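Local coordinates for protein dihydrofolate reductase, putative (Aspergillus flavus, PDB 6DRS) that probably reduces dihydrofolate to tetrahydrofolate with NADPH, and here holds the nicotinamide cofactor and a diaminoquinazoline-type antifolate inhibitor, at residues A[48-53]-A[223-228]; A[66-69]-A[74-77]; A[181-184]-A[190-193]; A[202-205]-A[210-213]. All blocks are in the same frame, centred on the assembly; numbering follows the deposited sequence.

Interaction 1. Residues A[48-53]-A[223-228]; sequences TTRPPR and VGEPVS. With SO4 (sulfate ion), chain D.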
loop_
_atom_site.group_PDB
_atom_site.type_symbol
_atom_site.label_atom_id
_atom_site.label_comp_id
_atom_site.label_asym_id
_atom_site.label_seq_id
_atom_site.Cartn_x
_atom_site.Cartn_y
_atom_site.Cartn_z
ATOM N N THR A 48 6.138 -3.589 0.768
ATOM C CA THR A 48 5.253 -3.716 1.956
ATOM C C THR A 48 5.647 -4.952 2.768
ATOM O O THR A 48 5.337 -5.032 3.952
ATOM C CB THR A 48 3.775 -3.813 1.559
ATOM O OG1 THR A 48 3.661 -4.886 0.619
ATOM C CG2 THR A 48 3.212 -2.520 1.010
ATOM N N THR A 49 6.311 -5.908 2.143
ATOM C CA THR A 49 6.716 -7.164 2.802
ATOM C C THR A 49 8.049 -6.997 3.549
ATOM O O THR A 49 8.199 -7.499 4.673
ATOM C CB THR A 49 6.817 -8.308 1.788
ATOM O OG1 THR A 49 5.572 -8.303 1.080
ATOM C CG2 THR A 49 7.003 -9.644 2.472
ATOM N N ARG A 50 8.984 -6.267 2.947
ATOM C CA ARG A 50 10.379 -6.174 3.392
ATOM C C ARG A 50 10.485 -5.678 4.846
ATOM O O ARG A 50 10.248 -4.486 5.118
ATOM C CB ARG A 50 11.092 -5.195 2.459
ATOM C CG ARG A 50 12.583 -5.092 2.708
ATOM C CD ARG A 50 13.357 -4.180 1.772
ATOM N NE ARG A 50 13.440 -4.830 0.468
ATOM C CZ ARG A 50 12.904 -4.359 -0.661
ATOM N NH1 ARG A 50 12.984 -5.076 -1.770
ATOM N NH2 ARG A 50 12.302 -3.181 -0.690
ATOM N N PRO A 51 10.922 -6.550 5.787
ATOM C CA PRO A 51 11.113 -6.203 7.208
ATOM C C PRO A 51 12.275 -5.214 7.385
ATOM O O PRO A 51 13.287 -5.311 6.680
ATOM C CB PRO A 51 11.515 -7.521 7.886
ATOM C CG PRO A 51 11.031 -8.578 6.936
ATOM C CD PRO A 51 11.323 -7.957 5.589
ATOM N N PRO A 52 12.122 -4.242 8.304
ATOM C CA PRO A 52 13.180 -3.260 8.555
ATOM C C PRO A 52 14.314 -3.864 9.405
ATOM O O PRO A 52 15.374 -3.255 9.513
ATOM C CB PRO A 52 12.483 -2.130 9.341
ATOM C CG PRO A 52 11.349 -2.847 10.066
ATOM C CD PRO A 52 10.931 -3.963 9.123
ATOM N N ARG A 53 14.074 -5.014 10.040
ATOM C CA ARG A 53 15.113 -5.759 10.738
ATOM C C ARG A 53 14.663 -7.210 10.906
ATOM O O ARG A 53 13.482 -7.509 10.765
ATOM C CB ARG A 53 15.423 -5.116 12.093
ATOM C CG ARG A 53 14.262 -5.117 13.070
ATOM C CD ARG A 53 14.426 -3.986 14.058
ATOM N NE ARG A 53 13.366 -4.103 15.042
ATOM C CZ ARG A 53 12.144 -3.589 14.893
ATOM N NH1 ARG A 53 11.901 -2.727 13.913
ATOM N NH2 ARG A 53 11.172 -3.940 15.725
ATOM N N VAL A 223 12.358 2.647 1.509
ATOM C CA VAL A 223 11.620 1.484 1.047
ATOM C C VAL A 223 12.567 0.286 0.964
ATOM O O VAL A 223 12.099 -0.811 0.694
ATOM C CB VAL A 223 10.878 1.747 -0.284
ATOM C CG1 VAL A 223 9.929 2.924 -0.176
ATOM C CG2 VAL A 223 11.817 1.902 -1.479
ATOM N N GLY A 224 13.889 0.512 1.110
ATOM C CA GLY A 224 14.859 -0.597 1.204
ATOM C C GLY A 224 15.198 -1.246 -0.130
ATOM O O GLY A 224 15.663 -2.384 -0.164
ATOM N N GLU A 225 14.919 -0.574 -1.245
ATOM C CA GLU A 225 15.447 -0.976 -2.554
ATOM C C GLU A 225 15.730 0.301 -3.361
ATOM O O GLU A 225 15.202 1.359 -3.037
ATOM C CB GLU A 225 14.507 -1.927 -3.293
ATOM C CG GLU A 225 13.141 -1.304 -3.513
ATOM C CD GLU A 225 12.226 -2.212 -4.301
ATOM O OE1 GLU A 225 11.791 -3.272 -3.748
ATOM O OE2 GLU A 225 12.018 -1.901 -5.483
ATOM N N PRO A 226 16.594 0.208 -4.372
ATOM C CA PRO A 226 16.964 1.390 -5.147
ATOM C C PRO A 226 15.775 1.979 -5.927
ATOM O O PRO A 226 15.077 1.249 -6.623
ATOM C CB PRO A 226 18.017 0.877 -6.142
ATOM C CG PRO A 226 18.519 -0.431 -5.555
ATOM C CD PRO A 226 17.344 -0.990 -4.791
ATOM N N VAL A 227 15.519 3.265 -5.773
ATOM C CA VAL A 227 14.467 3.960 -6.540
ATOM C C VAL A 227 15.164 5.118 -7.262
ATOM O O VAL A 227 15.872 5.888 -6.610
ATOM C CB VAL A 227 13.389 4.510 -5.590
ATOM C CG1 VAL A 227 12.491 5.556 -6.237
ATOM C CG2 VAL A 227 12.579 3.397 -4.957
ATOM N N SER A 228 14.974 5.265 -8.568
ATOM C CA SER A 228 15.731 6.276 -9.291
ATOM C C SER A 228 14.899 7.542 -9.456
ATOM O O SER A 228 15.443 8.637 -9.638
ATOM C CB SER A 228 16.190 5.761 -10.616
ATOM O OG SER A 228 15.098 5.340 -11.407
HETATM S S SO4 D . 15.255 -7.621 -0.258
HETATM O O1 SO4 D . 16.275 -6.557 -0.092
HETATM O O2 SO4 D . 15.881 -8.963 -0.233
HETATM O O3 SO4 D . 14.599 -7.473 -1.580
HETATM O O4 SO4 D . 14.261 -7.488 0.834
#

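Interaction 2. Residues A[66-69]-A[74-77]; sequences TYDS and LRPL. With NAP (NADP nicotinamide-adenine-dinucleotide phosphate), chain H.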
loop_
_atom_site.group_PDB
_atom_site.type_symbol
_atom_site.label_atom_id
_atom_site.label_comp_id
_atom_site.label_asym_id
_atom_site.label_seq_id
_atom_site.Cartn_x
_atom_site.Cartn_y
_atom_site.Cartn_z
ATOM N N THR A 66 -10.817 -1.494 0.207
ATOM C CA THR A 66 -9.526 -1.874 -0.365
ATOM C C THR A 66 -9.250 -3.345 -0.056
ATOM O O THR A 66 -8.818 -4.100 -0.932
ATOM C CB THR A 66 -8.396 -0.965 0.135
ATOM O OG1 THR A 66 -8.678 0.367 -0.301
ATOM C CG2 THR A 66 -7.046 -1.398 -0.392
ATOM N N TYR A 67 -9.547 -3.771 1.174
ATOM C CA TYR A 67 -9.467 -5.222 1.432
ATOM C C TYR A 67 -10.262 -5.992 0.371
ATOM O O TYR A 67 -9.751 -6.926 -0.234
ATOM C CB TYR A 67 -9.911 -5.580 2.849
ATOM C CG TYR A 67 -9.808 -7.057 3.136
ATOM C CD1 TYR A 67 -8.588 -7.646 3.454
ATOM C CD2 TYR A 67 -10.931 -7.875 3.103
ATOM C CE1 TYR A 67 -8.489 -9.002 3.737
ATOM C CE2 TYR A 67 -10.843 -9.239 3.355
ATOM C CZ TYR A 67 -9.621 -9.800 3.696
ATOM O OH TYR A 67 -9.533 -11.135 3.977
ATOM N N ASP A 68 -11.507 -5.570 0.131
ATOM C CA ASP A 68 -12.412 -6.281 -0.800
ATOM C C ASP A 68 -11.881 -6.209 -2.234
ATOM O O ASP A 68 -12.103 -7.127 -3.006
ATOM C CB ASP A 68 -13.846 -5.765 -0.683
ATOM C CG ASP A 68 -14.550 -6.244 0.573
ATOM O OD1 ASP A 68 -14.016 -7.166 1.219
ATOM O OD2 ASP A 68 -15.628 -5.687 0.903
ATOM N N SER A 69 -11.155 -5.145 -2.570
ATOM C CA SER A 69 -10.624 -4.948 -3.919
ATOM C C SER A 69 -9.594 -6.013 -4.288
ATOM O O SER A 69 -9.393 -6.255 -5.486
ATOM C CB SER A 69 -10.040 -3.585 -4.102
ATOM O OG SER A 69 -8.792 -3.467 -3.451
ATOM N N LEU A 74 -6.262 -14.356 -3.118
ATOM C CA LEU A 74 -5.000 -13.737 -2.786
ATOM C C LEU A 74 -5.096 -13.079 -1.406
ATOM O O LEU A 74 -4.117 -12.559 -0.897
ATOM C CB LEU A 74 -4.642 -12.697 -3.856
ATOM C CG LEU A 74 -4.205 -13.226 -5.226
ATOM C CD1 LEU A 74 -3.224 -12.257 -5.874
ATOM C CD2 LEU A 74 -3.580 -14.616 -5.146
ATOM N N ARG A 75 -6.238 -13.102 -0.753
ATOM C CA ARG A 75 -6.252 -12.329 0.476
ATOM C C ARG A 75 -6.608 -13.223 1.682
ATOM O O ARG A 75 -7.192 -14.298 1.488
ATOM C CB ARG A 75 -7.161 -11.110 0.300
ATOM C CG ARG A 75 -8.605 -11.351 0.706
ATOM C CD ARG A 75 -9.533 -10.293 0.161
ATOM N NE ARG A 75 -10.872 -10.815 0.371
ATOM C CZ ARG A 75 -11.904 -10.627 -0.443
ATOM N NH1 ARG A 75 -11.744 -9.970 -1.580
ATOM N NH2 ARG A 75 -13.092 -11.104 -0.109
ATOM N N PRO A 76 -6.271 -12.811 2.919
ATOM C CA PRO A 76 -5.413 -11.636 3.232
ATOM C C PRO A 76 -4.012 -11.789 2.614
ATOM O O PRO A 76 -3.566 -12.898 2.365
ATOM C CB PRO A 76 -5.334 -11.587 4.769
ATOM C CG PRO A 76 -6.403 -12.553 5.248
ATOM C CD PRO A 76 -6.470 -13.581 4.143
ATOM N N LEU A 77 -3.366 -10.678 2.283
ATOM C CA LEU A 77 -2.133 -10.713 1.475
ATOM C C LEU A 77 -0.980 -11.318 2.307
ATOM O O LEU A 77 -0.775 -10.954 3.481
ATOM C CB LEU A 77 -1.840 -9.267 1.052
ATOM C CG LEU A 77 -2.704 -8.736 -0.101
ATOM C CD1 LEU A 77 -2.431 -7.256 -0.303
ATOM C CD2 LEU A 77 -2.401 -9.495 -1.391
HETATM P PA NAP H . -11.430 2.620 1.512
HETATM O O1A NAP H . -10.519 1.531 1.019
HETATM O O2A NAP H . -11.054 3.895 2.175
HETATM O O5B NAP H . -12.566 1.914 2.434
HETATM C C5B NAP H . -13.775 2.568 2.866
HETATM C C4B NAP H . -14.327 1.690 3.969
HETATM O O4B NAP H . -13.414 1.693 5.069
HETATM C C3B NAP H . -15.638 2.181 4.565
HETATM O O3B NAP H . -16.753 1.708 3.793
HETATM C C2B NAP H . -15.594 1.569 5.953
HETATM O O2B NAP H . -15.808 0.162 5.869
HETATM C C1B NAP H . -14.124 1.661 6.318
HETATM N N9A NAP H . -13.838 2.902 7.015
HETATM C C8A NAP H . -13.455 4.002 6.348
HETATM N N7A NAP H . -13.249 5.013 7.219
HETATM C C5A NAP H . -13.494 4.554 8.466
HETATM C C6A NAP H . -13.456 5.133 9.828
HETATM N N6A NAP H . -13.082 6.414 9.952
HETATM N N1A NAP H . -13.775 4.376 10.900
HETATM C C2A NAP H . -14.126 3.091 10.707
HETATM N N3A NAP H . -14.182 2.500 9.483
HETATM C C4A NAP H . -13.892 3.157 8.331
HETATM O O3 NAP H . -12.437 2.900 0.246
HETATM P PN NAP H . -12.339 4.035 -0.920
HETATM O O1N NAP H . -11.872 5.327 -0.394
HETATM O O2N NAP H . -13.691 3.902 -1.585
HETATM O O5D NAP H . -11.236 3.414 -1.896
HETATM C C5D NAP H . -11.422 2.153 -2.490
HETATM C C4D NAP H . -10.981 2.395 -3.917
HETATM O O4D NAP H . -9.662 2.943 -3.886
HETATM C C3D NAP H . -10.936 1.171 -4.801
HETATM O O3D NAP H . -11.313 1.603 -6.135
HETATM C C2D NAP H . -9.480 0.790 -4.751
HETATM O O2D NAP H . -9.120 0.075 -5.907
HETATM C C1D NAP H . -8.790 2.133 -4.679
HETATM N N1N NAP H . -7.438 2.046 -4.087
HETATM C C2N NAP H . -6.388 2.421 -4.854
HETATM C C3N NAP H . -5.062 2.347 -4.377
HETATM C C7N NAP H . -3.902 2.793 -5.265
HETATM O O7N NAP H . -2.749 2.839 -4.826
HETATM N N7N NAP H . -4.177 3.133 -6.538
HETATM C C4N NAP H . -4.848 1.828 -3.085
HETATM C C5N NAP H . -5.957 1.444 -2.328
HETATM C C6N NAP H . -7.249 1.543 -2.848
HETATM P P2B NAP H . -17.262 -0.478 6.126
HETATM O O1X NAP H . -18.134 -0.014 4.968
HETATM O O2X NAP H . -16.999 -1.960 5.949
HETATM O O3X NAP H . -17.563 0.152 7.451
#

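Interaction 3. Residues A[181-184]-A[190-193]; sequences VEKK and KAVF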
loop_
_atom_site.group_PDB
_atom_site.type_symbol
_atom_site.label_atom_id
_atom_site.label_comp_id
_atom_site.label_asym_id
_atom_site.label_seq_id
_atom_site.Cartn_x
_atom_site.Cartn_y
_atom_site.Cartn_z
ATOM N N VAL A 181 1.522 7.174 -12.507
ATOM C CA VAL A 181 1.091 6.349 -13.645
ATOM C C VAL A 181 0.508 7.287 -14.712
ATOM O O VAL A 181 -0.410 8.057 -14.431
ATOM C CB VAL A 181 0.061 5.275 -13.215
ATOM C CG1 VAL A 181 -0.515 4.534 -14.416
ATOM C CG2 VAL A 181 0.667 4.283 -12.230
ATOM N N GLU A 182 1.046 7.220 -15.918
ATOM C CA GLU A 182 0.582 8.052 -17.014
ATOM C C GLU A 182 0.424 7.203 -18.274
ATOM O O GLU A 182 1.224 6.299 -18.498
ATOM C CB GLU A 182 1.592 9.160 -17.295
ATOM C CG GLU A 182 1.239 10.434 -16.569
ATOM C CD GLU A 182 2.308 11.507 -16.588
ATOM O OE1 GLU A 182 3.137 11.498 -17.521
ATOM O OE2 GLU A 182 2.304 12.339 -15.656
ATOM N N LYS A 183 -0.578 7.509 -19.113
ATOM C CA LYS A 183 -0.644 6.825 -20.440
ATOM C C LYS A 183 0.465 7.387 -21.349
ATOM O O LYS A 183 0.838 8.567 -21.222
ATOM C CB LYS A 183 -2.030 7.019 -21.056
ATOM C CG LYS A 183 -3.171 6.213 -20.442
ATOM C CD LYS A 183 -4.286 6.027 -21.452
ATOM C CE LYS A 183 -5.415 5.103 -21.040
ATOM N NZ LYS A 183 -6.381 5.862 -20.222
ATOM N N LYS A 184 1.028 6.553 -22.234
ATOM C CA LYS A 184 1.916 7.050 -23.320
ATOM C C LYS A 184 1.078 7.934 -24.256
ATOM O O LYS A 184 -0.103 7.652 -24.473
ATOM C CB LYS A 184 2.501 5.918 -24.179
ATOM C CG LYS A 184 2.966 4.662 -23.457
ATOM C CD LYS A 184 4.389 4.733 -22.968
ATOM C CE LYS A 184 5.389 4.292 -24.014
ATOM N NZ LYS A 184 5.426 2.820 -24.107
ATOM N N LYS A 190 -1.565 12.879 -24.400
ATOM C CA LYS A 190 -1.768 11.804 -23.436
ATOM C C LYS A 190 -3.237 11.759 -23.002
ATOM O O LYS A 190 -3.759 12.749 -22.471
ATOM C CB LYS A 190 -0.905 12.046 -22.195
ATOM C CG LYS A 190 0.604 11.938 -22.392
ATOM C CD LYS A 190 1.360 12.541 -21.214
ATOM C CE LYS A 190 2.455 11.644 -20.678
ATOM N NZ LYS A 190 3.565 11.518 -21.649
ATOM N N ALA A 191 -3.878 10.605 -23.205
ATOM C CA ALA A 191 -5.239 10.328 -22.682
ATOM C C ALA A 191 -5.210 10.235 -21.145
ATOM O O ALA A 191 -4.139 10.073 -20.526
ATOM C CB ALA A 191 -5.794 9.064 -23.308
ATOM N N VAL A 192 -6.388 10.312 -20.531
ATOM C CA VAL A 192 -6.510 10.309 -19.094
ATOM C C VAL A 192 -7.353 9.101 -18.648
ATOM O O VAL A 192 -8.266 8.713 -19.368
ATOM C CB VAL A 192 -7.096 11.657 -18.653
ATOM C CG1 VAL A 192 -7.807 11.580 -17.321
ATOM C CG2 VAL A 192 -5.983 12.684 -18.598
ATOM N N PHE A 193 -7.010 8.471 -17.509
ATOM C CA PHE A 193 -7.818 7.347 -16.979
ATOM C C PHE A 193 -9.054 7.893 -16.258
ATOM O O PHE A 193 -8.983 8.870 -15.520
ATOM C CB PHE A 193 -7.031 6.472 -15.990
ATOM C CG PHE A 193 -6.056 5.511 -16.620
ATOM C CD1 PHE A 193 -6.500 4.392 -17.304
ATOM C CD2 PHE A 193 -4.681 5.725 -16.525
ATOM C CE1 PHE A 193 -5.596 3.505 -17.877
ATOM C CE2 PHE A 193 -3.782 4.848 -17.113
ATOM C CZ PHE A 193 -4.238 3.740 -17.793
HETATM O O HOH W 1 -2.679 9.494 -18.166
#

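Interaction 4. Residues A[202-205]-A[210-213]; sequences DEEL and GWRK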
loop_
_atom_site.group_PDB
_atom_site.type_symbol
_atom_site.label_atom_id
_atom_site.label_comp_id
_atom_site.label_asym_id
_atom_site.label_seq_id
_atom_site.Cartn_x
_atom_site.Cartn_y
_atom_site.Cartn_z
ATOM N N ASP A 202 -3.653 16.820 -3.570
ATOM C CA ASP A 202 -3.130 16.711 -4.934
ATOM C C ASP A 202 -2.173 17.875 -5.199
ATOM O O ASP A 202 -1.004 17.673 -5.516
ATOM C CB ASP A 202 -4.244 16.688 -5.988
ATOM C CG ASP A 202 -5.484 17.473 -5.576
ATOM O OD1 ASP A 202 -5.336 18.662 -5.184
ATOM O OD2 ASP A 202 -6.597 16.886 -5.618
ATOM N N GLU A 203 -2.696 19.081 -5.076
ATOM C CA GLU A 203 -1.968 20.267 -5.460
ATOM C C GLU A 203 -0.882 20.544 -4.414
ATOM O O GLU A 203 0.231 20.960 -4.761
ATOM C CB GLU A 203 -2.938 21.439 -5.647
ATOM C CG GLU A 203 -3.690 21.392 -6.977
ATOM C CD GLU A 203 -2.843 21.499 -8.245
ATOM O OE1 GLU A 203 -3.279 20.993 -9.312
ATOM O OE2 GLU A 203 -1.742 22.086 -8.172
ATOM N N GLU A 204 -1.185 20.230 -3.161
ATOM C CA GLU A 204 -0.250 20.524 -2.119
ATOM C C GLU A 204 1.018 19.662 -2.252
ATOM O O GLU A 204 2.071 20.099 -1.802
ATOM C CB GLU A 204 -0.949 20.592 -0.764
ATOM C CG GLU A 204 -1.226 19.251 -0.129
ATOM C CD GLU A 204 -2.302 19.340 0.945
ATOM O OE1 GLU A 204 -3.424 19.841 0.627
ATOM O OE2 GLU A 204 -2.021 18.919 2.109
ATOM N N LEU A 205 0.944 18.486 -2.898
ATOM C CA LEU A 205 2.133 17.686 -3.216
ATOM C C LEU A 205 2.808 18.220 -4.483
ATOM O O LEU A 205 4.019 18.364 -4.525
ATOM C CB LEU A 205 1.737 16.226 -3.448
ATOM C CG LEU A 205 0.998 15.543 -2.302
ATOM C CD1 LEU A 205 0.568 14.146 -2.718
ATOM C CD2 LEU A 205 1.858 15.512 -1.042
ATOM N N GLY A 210 3.639 22.593 2.214
ATOM C CA GLY A 210 3.558 21.788 3.434
ATOM C C GLY A 210 4.138 20.403 3.213
ATOM O O GLY A 210 4.133 19.566 4.113
ATOM N N TRP A 211 4.623 20.157 2.003
ATOM C CA TRP A 211 5.164 18.861 1.657
ATOM C C TRP A 211 6.464 19.091 0.904
ATOM O O TRP A 211 6.567 20.046 0.176
ATOM C CB TRP A 211 4.191 18.067 0.775
ATOM C CG TRP A 211 2.950 17.676 1.511
ATOM C CD1 TRP A 211 1.812 18.417 1.651
ATOM C CD2 TRP A 211 2.735 16.454 2.242
ATOM N NE1 TRP A 211 0.904 17.739 2.414
ATOM C CE2 TRP A 211 1.436 16.531 2.786
ATOM C CE3 TRP A 211 3.505 15.305 2.467
ATOM C CZ2 TRP A 211 0.893 15.505 3.552
ATOM C CZ3 TRP A 211 2.970 14.286 3.222
ATOM C CH2 TRP A 211 1.681 14.392 3.753
ATOM N N ARG A 212 7.433 18.212 1.088
ATOM C CA ARG A 212 8.630 18.315 0.315
ATOM C C ARG A 212 8.735 17.058 -0.532
ATOM O O ARG A 212 8.499 15.985 -0.036
ATOM C CB ARG A 212 9.820 18.438 1.265
ATOM C CG ARG A 212 11.161 18.570 0.568
ATOM C CD ARG A 212 12.256 18.808 1.602
ATOM N NE ARG A 212 12.857 17.549 2.013
ATOM C CZ ARG A 212 13.738 16.859 1.279
ATOM N NH1 ARG A 212 14.305 17.413 0.218
ATOM N NH2 ARG A 212 14.021 15.610 1.604
ATOM N N LYS A 213 9.110 17.199 -1.786
ATOM C CA LYS A 213 9.442 16.051 -2.539
ATOM C C LYS A 213 10.896 15.679 -2.233
ATOM O O LYS A 213 11.775 16.563 -2.285
ATOM C CB LYS A 213 9.232 16.341 -4.021
ATOM C CG LYS A 213 9.523 15.152 -4.919
ATOM C CD LYS A 213 9.332 15.424 -6.378
ATOM C CE LYS A 213 9.689 14.192 -7.171
ATOM N NZ LYS A 213 10.551 14.537 -8.324
#

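Interaction 1. Residues A[48-53]-A[223-228]
Arg-50 reaches from the end of one helix to the end of another, and nearly everything in this contact happens round its guanidinium. NH1 and NH2 both close on a single oxygen, OE1 of Glu-225, in an end-on salt bridge; the NH1 to OE1 distance is 2.9 Å, and the oxygen lies almost in the guanidinium plane. NH2 also donates to the backbone, 2.8 Å from O of Val-223, a carbonyl at the C-terminal end of helix 216-223, where the helix dipole would probably favour a cation. Gly-224 O sits over one face without a hydrogen bond; Gly-224 itself turns the chain with positive phi. That is the protein-packed side. On the other side the partner is a sulfate, probably from the crystallisation liquor, gripped by NE, 2.8 Å from O4, and by NH1, bonded to O3. A bend at chi3 (-72°) swings the otherwise extended side chain into this position. Glu-225 has a second cationic partner, since its OE2 forms a salt bridge with Arg-46. The contact thus ties the C-terminal end of helix 38-49, whose Phe-43 and Val-47 touch Glu-225, to the loop between helix 216-223 and strand 232-234.

Interaction 2. Residues A[66-69]-A[74-77]
Tyr-67, on the short helix 64-69, and Pro-76 mark the nearest approach of the two backbones, their CA atoms 7.8 Å apart, and the peptide bond before Pro-76 is cis. This is part of the cofactor-binding side of the dihydrofolate reductase fold: a helix that follows strand 57-63 and a loop that leads into strand 81-85, the two strands lying parallel in the sheet. The aliphatic part of Arg-75 lies over one face of the Tyr-67 ring. Its CD is 3.8 Å from the ring centroid in a CH-pi contact, 20° off the ring normal, while CG approaches the CZ and OH end and NE comes 3.4 Å from CE2. With CG of Tyr-67 anti to its backbone N (chi1 -179°), the ring extends from the helix to meet Arg-75, and the two side chains cross at about a right angle. Pro-76 runs beside the tyrosine, its CG 3.7 Å from Tyr-67 OH. The polar ends are claimed from outside: Glu-99 on helix 89-116 hydrogen-bonds to Tyr-67 OH and pairs with Arg-75 NH2, while Arg-75 NH1 bonds to Val-70 O. Asp-68, salt-bridged to Arg-95 and Arg-64, leaves OD1 above the Arg-75 guanidinium face, near enough for charge attraction but with no N-H aimed at it. At the start of the segment Thr-66 holds NADP by its diphosphate and also borders the inhibitor. Its backbone N makes a weak bond to the phosphate oxygen O1A, and its OG1 donates to that same O1A at 2.5 Å.

Interaction 3. Residues A[181-184]-A[190-193]
Lys-183 lays its amino group over the face of the Phe-193 ring, a cation-pi contact in the connection that turns back from the end of strand 174-183 in this dihydrofolate reductase fold. NZ is 3.5 Å from the ring centroid and 21° off the ring normal; CE follows over the same ring as a CH-pi donor, and CG comes 3.6 Å from CE2. A bend at chi4 (84°) turns NZ back after an otherwise extended chain. Closer to the backbone, CD of Lys-183 rests against CB of Ala-191. Val-181 CG1 touches the Phe-193 ring obliquely.

On the other flank Lys-190 folds over the strand end. Its CE is 3.2 Å from Glu-182 OE1, but NZ stays 4.2 Å away, so the opposite charges probably attract without forming a salt bridge. The stronger partner of Glu-182 is Arg-238, on the adjoining antiparallel strand 237-246. Lys-190 also helps to bury Lys-183 O, a carbonyl with no hydrogen-bond partner in the model.

In the next shell Trp-34, Thr-14 and Val-237 also pack against that phenylalanine, helping to fix the surface over which the lysine lies. No direct hydrogen bond joins the two backbones. One water spans the gap instead, accepting from Lys-183 N at 3.0 Å and donating to Ala-191 O at 2.8 Å.

Interaction 4. Residues A[202-205]-A[210-213]
Trp-211 packs its indole against helix 203-206 in a helix-turn-strand connection, the tryptophan of the strand folding back on the helix, in the C-terminal part of the dihydrofolate reductase fold; Leu-205 is about 12 Å from NADP. The side chain can be followed outward from the strand. CB points toward the helix and lies 3.9 Å from both Glu-204 O and Leu-205 CD2. CG, the next atom, is anti to its own carbonyl carbon (chi1 -67°), which turns the ring so that Leu-205 stands over one face: Leu-205 CD2 is 3.5 Å from both CG and CD2 of Trp-211. That one methyl sits above the five-membered ring, 3.7 Å from its centroid and 21° off the normal, a CH-pi contact. On the pyrrole side CD1 meets the CG methylene of Glu-204 at 3.6 Å. NE1 then finds the acid itself, donating to Glu-204 OE2 at 3.2 Å with an N-H...acceptor angle of 151°. The oxygen offers its anti lone pair and lies somewhat tilted from the indole plane. Toward the six-membered ring the touch fades: CE2 and CE3 are 4.0 and 3.9 Å from Leu-205 CD2.

Two neighbouring residues of the helix therefore divide the indole, Leu-205 taking a face and Glu-204 the N-H at the edge, so the buried indole nitrogen is satisfied.

The turn passes through Gly-210, whose positive phi suits glycine. Strand 211-213 pairs antiparallel with strand 237-246, and helix 203-206 packs on strands 174-183 and 237-246 through Leu-205, which touches Ile-176, Met-178 and Tyr-244, while Trp-211 reaches Val-174, Ile-176 and Arg-246.

Along the chain, interaction 1 closes the widest loop, and interactions 2, 3 and 4 follow one another in series inside it. None touches another; their centres lie 21 to 29 Å apart. Interactions 2 and 4 stand on opposite sides of the chain's centre, about 29 Å apart, the first beside NADP and the inhibitor, the second well away from both. Interactions 3 and 4 reach the same sheet: strand 174-183 carries one segment of interaction 3 and receives side chains from interaction 4, and strand 237-246 runs beside both. Interaction 1 joins the early helix 38-49 to the late helix 216-223, bringing distant parts of the chain together round the central sheet that supports the ligand site.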